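Local coordinates for uncharacterized protein (Bacteroides uniformis, PDB 4JPQ) that is of unknown function but probably binds carbohydrate through a domain of the carbohydrate-binding family 9 type, at residues 81-84 against 85-88; 144-147 against 148-151; 24-27 against 28-32. All blocks are in the same frame, centred on the assembly; numbering follows the deposited sequence.

Contact 1: 81-84 against 85-88. With SO4 (sulfate ion), chain D.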
# COMPACT_ATOMS: atom_id res chain seq x y z
N ASN A 81 -5.64 -0.50 -12.72
CA ASN A 81 -6.98 -0.03 -12.37
C ASN A 81 -8.05 -1.12 -12.49
O ASN A 81 -9.24 -0.83 -12.60
CB ASN A 81 -7.39 1.25 -13.13
CG ASN A 81 -6.53 2.45 -12.77
OD1 ASN A 81 -5.93 2.52 -11.69
ND2 ASN A 81 -6.54 3.45 -13.66
N GLY A 82 -7.63 -2.38 -12.39
CA GLY A 82 -8.52 -3.51 -12.41
C GLY A 82 -9.07 -3.75 -11.02
O GLY A 82 -8.84 -2.98 -10.09
N ARG A 83 -9.71 -4.91 -10.86
CA ARG A 83 -10.41 -5.32 -9.63
C ARG A 83 -9.42 -6.05 -8.72
O ARG A 83 -9.63 -7.20 -8.34
CB ARG A 83 -11.65 -6.15 -10.05
CG ARG A 83 -12.58 -5.38 -11.03
CD ARG A 83 -13.68 -6.21 -11.67
NE ARG A 83 -14.49 -6.86 -10.65
CZ ARG A 83 -15.42 -6.27 -9.89
NH1 ARG A 83 -15.68 -4.97 -9.99
NH2 ARG A 83 -16.10 -7.00 -9.00
N VAL A 84 -8.36 -5.34 -8.35
CA VAL A 84 -7.21 -5.90 -7.61
C VAL A 84 -7.51 -6.34 -6.18
O VAL A 84 -6.89 -7.28 -5.69
CB VAL A 84 -5.98 -4.95 -7.63
CG1 VAL A 84 -5.50 -4.70 -9.05
CG2 VAL A 84 -6.24 -3.62 -6.92
N TRP A 85 -8.41 -5.64 -5.51
CA TRP A 85 -8.86 -5.97 -4.14
C TRP A 85 -9.42 -7.41 -4.03
O TRP A 85 -9.47 -7.97 -2.92
CB TRP A 85 -9.88 -4.94 -3.61
CG TRP A 85 -11.12 -4.90 -4.43
CD1 TRP A 85 -12.21 -5.68 -4.28
CD2 TRP A 85 -11.37 -4.08 -5.58
NE1 TRP A 85 -13.14 -5.41 -5.26
CE2 TRP A 85 -12.65 -4.42 -6.07
CE3 TRP A 85 -10.63 -3.09 -6.24
CZ2 TRP A 85 -13.22 -3.80 -7.19
CZ3 TRP A 85 -11.19 -2.46 -7.36
CH2 TRP A 85 -12.48 -2.82 -7.82
N GLU A 86 -9.86 -7.97 -5.15
CA GLU A 86 -10.36 -9.37 -5.21
C GLU A 86 -9.24 -10.39 -5.20
O GLU A 86 -9.44 -11.52 -4.72
CB GLU A 86 -11.21 -9.58 -6.45
CG GLU A 86 -12.44 -8.69 -6.50
CD GLU A 86 -13.26 -8.92 -7.72
OE1 GLU A 86 -12.75 -9.46 -8.73
OE2 GLU A 86 -14.44 -8.55 -7.67
N ASP A 87 -8.11 -10.01 -5.78
CA ASP A 87 -6.89 -10.81 -5.83
C ASP A 87 -6.16 -10.62 -4.48
O ASP A 87 -6.60 -9.82 -3.66
CB ASP A 87 -5.99 -10.30 -6.98
CG ASP A 87 -6.63 -10.46 -8.35
OD1 ASP A 87 -7.26 -11.51 -8.60
OD2 ASP A 87 -6.46 -9.57 -9.21
N ALA A 88 -5.09 -11.39 -4.25
CA ALA A 88 -4.24 -11.23 -3.04
C ALA A 88 -3.62 -9.86 -3.22
O ALA A 88 -2.87 -9.64 -4.18
CB ALA A 88 -3.16 -12.30 -2.95
S SO4 D . -9.73 -6.65 -14.47
O1 SO4 D . -11.00 -5.98 -14.87
O2 SO4 D . -9.66 -8.02 -15.04
O3 SO4 D . -8.55 -5.84 -14.93
O4 SO4 D . -9.76 -6.77 -12.99
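An inverse gamma turn centred on Arg83, running straight into a short 3-10 segment, brings Arg83 together with Trp85 and Glu86 in the loop between strands 72-75 and 89-95. The ring of Trp85 folds back over the backbone of the turn. Its CG sits between its own N and carbonyl carbon (chi1 62°), which swings the indole toward the preceding residues rather than onward along the chain. Arg83 CA lies over the face of the six-membered ring, 3.8 Å from its centroid, a CH-pi contact with the alpha carbon placed toward the rim. The guanidinium is not stacked on the indole: the two planes stand 75° apart, and Trp85 CZ2 meets one guanidinium face 3.9 Å from Arg83 NH1. The Trp85 side chain is also about 6 Å from a bound 3-cyclohexyl-1-propylsulfonic acid, probably from the crystallisation liquor, which may mark a pocket beside the loop.

The arginine chain bends at chi3 and turns Arg83 NH2 to Glu86 OE2 at 2.6 Å, forming a salt bridge whose hydrogen bond is weak because the N-H points well off the acceptor; carboxylate and guanidinium are nearly perpendicular. The 3-10 segment supplies the backbone frame for this pair, with Glu86 N donating to Arg83 O at 3.3 Å from above the carbonyl plane and Asp87 N reaching Val84 O weakly. Arg83 N gives an almost straight bond, 2.8 Å long, to O4 of a sulfate ion that probably came from the crystallisation liquor and is held also by Ser78 N. The Asp87 carboxylate is held by Arg74 in a salt bridge and by Asn108, while Val84 and Trp85 both touch Leu114 of strand 113-118 and Glu106 of strand 102-108.

Contact 2: 144-147 against 148-151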
# COMPACT_ATOMS: atom_id res chain seq x y z
N GLU A 144 2.56 -12.63 -15.59
CA GLU A 144 1.25 -12.92 -16.17
C GLU A 144 0.15 -12.99 -15.11
O GLU A 144 0.43 -13.38 -13.98
CB GLU A 144 1.23 -14.29 -16.91
CG GLU A 144 2.32 -14.60 -17.95
CD GLU A 144 2.46 -13.55 -19.03
OE1 GLU A 144 1.47 -12.85 -19.35
OE2 GLU A 144 3.59 -13.45 -19.56
N PRO A 145 -1.10 -12.62 -15.47
CA PRO A 145 -2.19 -12.85 -14.51
C PRO A 145 -2.41 -14.36 -14.31
O PRO A 145 -2.12 -15.14 -15.23
CB PRO A 145 -3.43 -12.21 -15.18
CG PRO A 145 -2.93 -11.46 -16.36
CD PRO A 145 -1.57 -11.98 -16.72
N PHE A 146 -2.88 -14.77 -13.13
CA PHE A 146 -3.11 -16.21 -12.82
C PHE A 146 -4.28 -16.48 -11.88
O PHE A 146 -4.52 -15.71 -10.95
CB PHE A 146 -1.82 -16.86 -12.25
CG PHE A 146 -1.25 -16.19 -11.01
CD1 PHE A 146 -1.68 -16.55 -9.72
CD2 PHE A 146 -0.26 -15.23 -11.12
CE1 PHE A 146 -1.14 -15.95 -8.58
CE2 PHE A 146 0.29 -14.62 -9.98
CZ PHE A 146 -0.15 -14.98 -8.71
N GLU A 147 -4.98 -17.59 -12.12
CA GLU A 147 -6.09 -18.06 -11.27
C GLU A 147 -5.55 -18.50 -9.91
O GLU A 147 -4.36 -18.82 -9.78
CB GLU A 147 -6.86 -19.21 -11.93
CG GLU A 147 -7.68 -18.78 -13.16
CD GLU A 147 -8.85 -17.86 -12.83
OE1 GLU A 147 -9.41 -17.89 -11.71
OE2 GLU A 147 -9.23 -17.07 -13.72
N GLU A 148 -6.42 -18.51 -8.92
CA GLU A 148 -6.01 -18.83 -7.55
C GLU A 148 -5.16 -20.11 -7.43
O GLU A 148 -5.54 -21.13 -7.97
CB GLU A 148 -7.23 -18.91 -6.62
CG GLU A 148 -6.88 -19.11 -5.14
CD GLU A 148 -8.05 -18.95 -4.20
OE1 GLU A 148 -9.19 -19.23 -4.60
OE2 GLU A 148 -7.81 -18.55 -3.04
N ARG A 149 -4.03 -20.02 -6.72
CA ARG A 149 -3.16 -21.16 -6.40
C ARG A 149 -3.23 -21.40 -4.89
O ARG A 149 -2.78 -20.56 -4.09
CB ARG A 149 -1.71 -20.89 -6.78
CG ARG A 149 -1.45 -20.60 -8.26
CD ARG A 149 -0.00 -20.16 -8.41
NE ARG A 149 0.28 -19.53 -9.70
CZ ARG A 149 1.40 -18.85 -9.99
NH1 ARG A 149 2.37 -18.65 -9.08
NH2 ARG A 149 1.53 -18.32 -11.21
N LEU A 150 -3.80 -22.54 -4.52
CA LEU A 150 -3.95 -22.96 -3.13
C LEU A 150 -2.61 -23.49 -2.63
O LEU A 150 -1.88 -24.13 -3.39
CB LEU A 150 -5.03 -24.05 -2.99
CG LEU A 150 -6.44 -23.68 -3.47
CD1 LEU A 150 -7.39 -24.85 -3.39
CD2 LEU A 150 -6.99 -22.49 -2.68
N GLY A 151 -2.33 -23.26 -1.34
CA GLY A 151 -1.10 -23.69 -0.69
C GLY A 151 -0.39 -22.49 -0.10
O GLY A 151 -0.43 -21.39 -0.67
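Phe146 and Arg149 meet along strand 146-150, whose backbone bends at Glu147 and Glu148 and so brings these two residues, three apart in the chain, onto one side. The guanidinium of Arg149 lies flat on the phenyl ring, the planes inclined by 26° and the centres 3.9 Å apart, which makes a cation-pi stack with Arg149 CZ over the ring face. The overlap is offset: Arg149 NH2 stands 3.5 Å from Phe146 CG, near the root of the ring, and Arg149 NE is 3.6 Å from Phe146 CD1. Arg149 reaches this far back because its chain is extended from CG to NE, crossing the phenylalanine side chain at about a right angle. Replacing Phe146 with an alanine would probably leave the guanidinium without the flat surface it rests on and free to swing toward solvent. Glu148 turns its carboxylate another way, where OE2 is bound by Ser72 OG and Gln191 N. The strand pairs antiparallel with 72-75, through backbone bonds that link Phe146 with Ala75 and Arg149 with Val73; the phenyl ring touches Val73 and Ala75 of that neighbour and Cys109 of a nearby loop.

Contact 3: 24-27 against 28-32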
# COMPACT_ATOMS: atom_id res chain seq x y z
N PRO A 24 14.52 -3.65 -1.69
CA PRO A 24 14.75 -4.42 -0.45
C PRO A 24 16.19 -4.33 0.05
O PRO A 24 16.41 -4.22 1.27
CB PRO A 24 14.37 -5.84 -0.86
CG PRO A 24 13.29 -5.62 -1.86
CD PRO A 24 13.77 -4.44 -2.67
N SER A 25 17.13 -4.39 -0.88
CA SER A 25 18.55 -4.24 -0.57
C SER A 25 18.86 -2.84 -0.04
O SER A 25 19.56 -2.69 0.96
CB SER A 25 19.37 -4.46 -1.83
OG SER A 25 20.72 -4.12 -1.62
N LEU A 26 18.31 -1.82 -0.69
CA LEU A 26 18.49 -0.43 -0.26
C LEU A 26 18.02 -0.23 1.18
O LEU A 26 18.73 0.38 1.98
CB LEU A 26 17.70 0.51 -1.18
CG LEU A 26 17.84 2.01 -0.96
CD1 LEU A 26 19.28 2.44 -1.16
CD2 LEU A 26 16.95 2.77 -1.92
N LEU A 27 16.85 -0.78 1.48
CA LEU A 27 16.25 -0.66 2.81
C LEU A 27 17.02 -1.43 3.87
O LEU A 27 17.19 -0.91 4.99
CB LEU A 27 14.78 -1.03 2.76
CG LEU A 27 13.92 -0.11 1.86
CD1 LEU A 27 12.50 -0.64 1.82
CD2 LEU A 27 13.88 1.34 2.31
N ASP A 28 17.50 -2.64 3.54
CA ASP A 28 18.34 -3.41 4.48
C ASP A 28 19.67 -2.69 4.73
O ASP A 28 20.21 -2.75 5.84
CB ASP A 28 18.61 -4.84 3.97
CG ASP A 28 17.39 -5.74 4.02
OD1 ASP A 28 16.35 -5.38 4.62
OD2 ASP A 28 17.46 -6.85 3.45
N GLY A 29 20.17 -2.01 3.69
CA GLY A 29 21.40 -1.21 3.76
C GLY A 29 21.30 -0.03 4.70
O GLY A 29 22.31 0.35 5.31
N ASN A 30 20.10 0.55 4.81
CA ASN A 30 19.83 1.67 5.73
C ASN A 30 19.17 1.27 7.07
O ASN A 30 18.86 2.14 7.88
CB ASN A 30 19.04 2.78 5.01
CG ASN A 30 19.83 3.44 3.89
OD1 ASN A 30 20.46 4.49 4.08
ND2 ASN A 30 19.89 2.77 2.74
N GLY A 31 19.03 -0.03 7.32
CA GLY A 31 18.46 -0.54 8.57
C GLY A 31 17.03 -0.13 8.81
O GLY A 31 16.68 0.20 9.94
N ILE A 32 16.20 -0.15 7.77
CA ILE A 32 14.79 0.27 7.87
C ILE A 32 13.99 -0.92 8.40
O ILE A 32 13.86 -1.91 7.71
CB ILE A 32 14.24 0.76 6.51
CG1 ILE A 32 15.14 1.86 5.90
CG2 ILE A 32 12.81 1.28 6.66
CD1 ILE A 32 15.41 3.05 6.80
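Asn30 bends its side chain back along the helix to Leu26, while Ile32 comes up beside Leu27, so two pairs of residues close the end of helix 23-29. In the first pair the amide does the work. Asn30 ND2 donates to Leu26 O at 2.8 Å, with the oxygen lying in the amide plane and the N-H nearly straight. Asn30 N binds the same oxygen, at 3.1 Å, from the opposite face of its carbonyl plane, so this acceptor is gripped by both the backbone and the side chain of one residue. Having CG anti to the carbonyl carbon (chi1 -65°) sets the asparagine side chain beside its own N, which lets both donors converge. Leu26 CD1 flanks the amide, 4.0 Å from Asn30 ND2, as the two side chains pass obliquely.

In the second pair, Leu27 CD2 packs against Ile32 CG1 at 3.8 Å, again at a slant. Leu27 touches His65 of strand 61-70 and Arg54 and Ala56 of strand 50-57, and Asp28 sends its carboxylate to Arg54 in a salt bridge. The backbone closes with Ile32 N to Leu27 O, 3.0 Å and almost straight, and a weak bond from Gly31 N to Asp28 O. With Gly31 at positive phi as the C-prime residue, this is a Schellman motif, a classic way for a helix to terminate.

Along the chain contact 3 comes first, then contact 1, then contact 2, all in the region assigned to carbohydrate-binding family 9. Contacts 1 and 2 are neighbours on the same side of the chain's centre, their centres about 13 Å and their nearest atoms about 6 Å apart. Strand 72-75 joins them: it pairs with strand 146-150 of contact 2 and leads into the loop of contact 1. Contact 3, across the chain's centre from contact 1, lies about 29 Å from it and 30 Å from contact 2, centre to centre, at a helix end resting on strands 50-57 and 61-70. All three are local contacts of a mainly beta chain: a loop, a bent strand and a helix end.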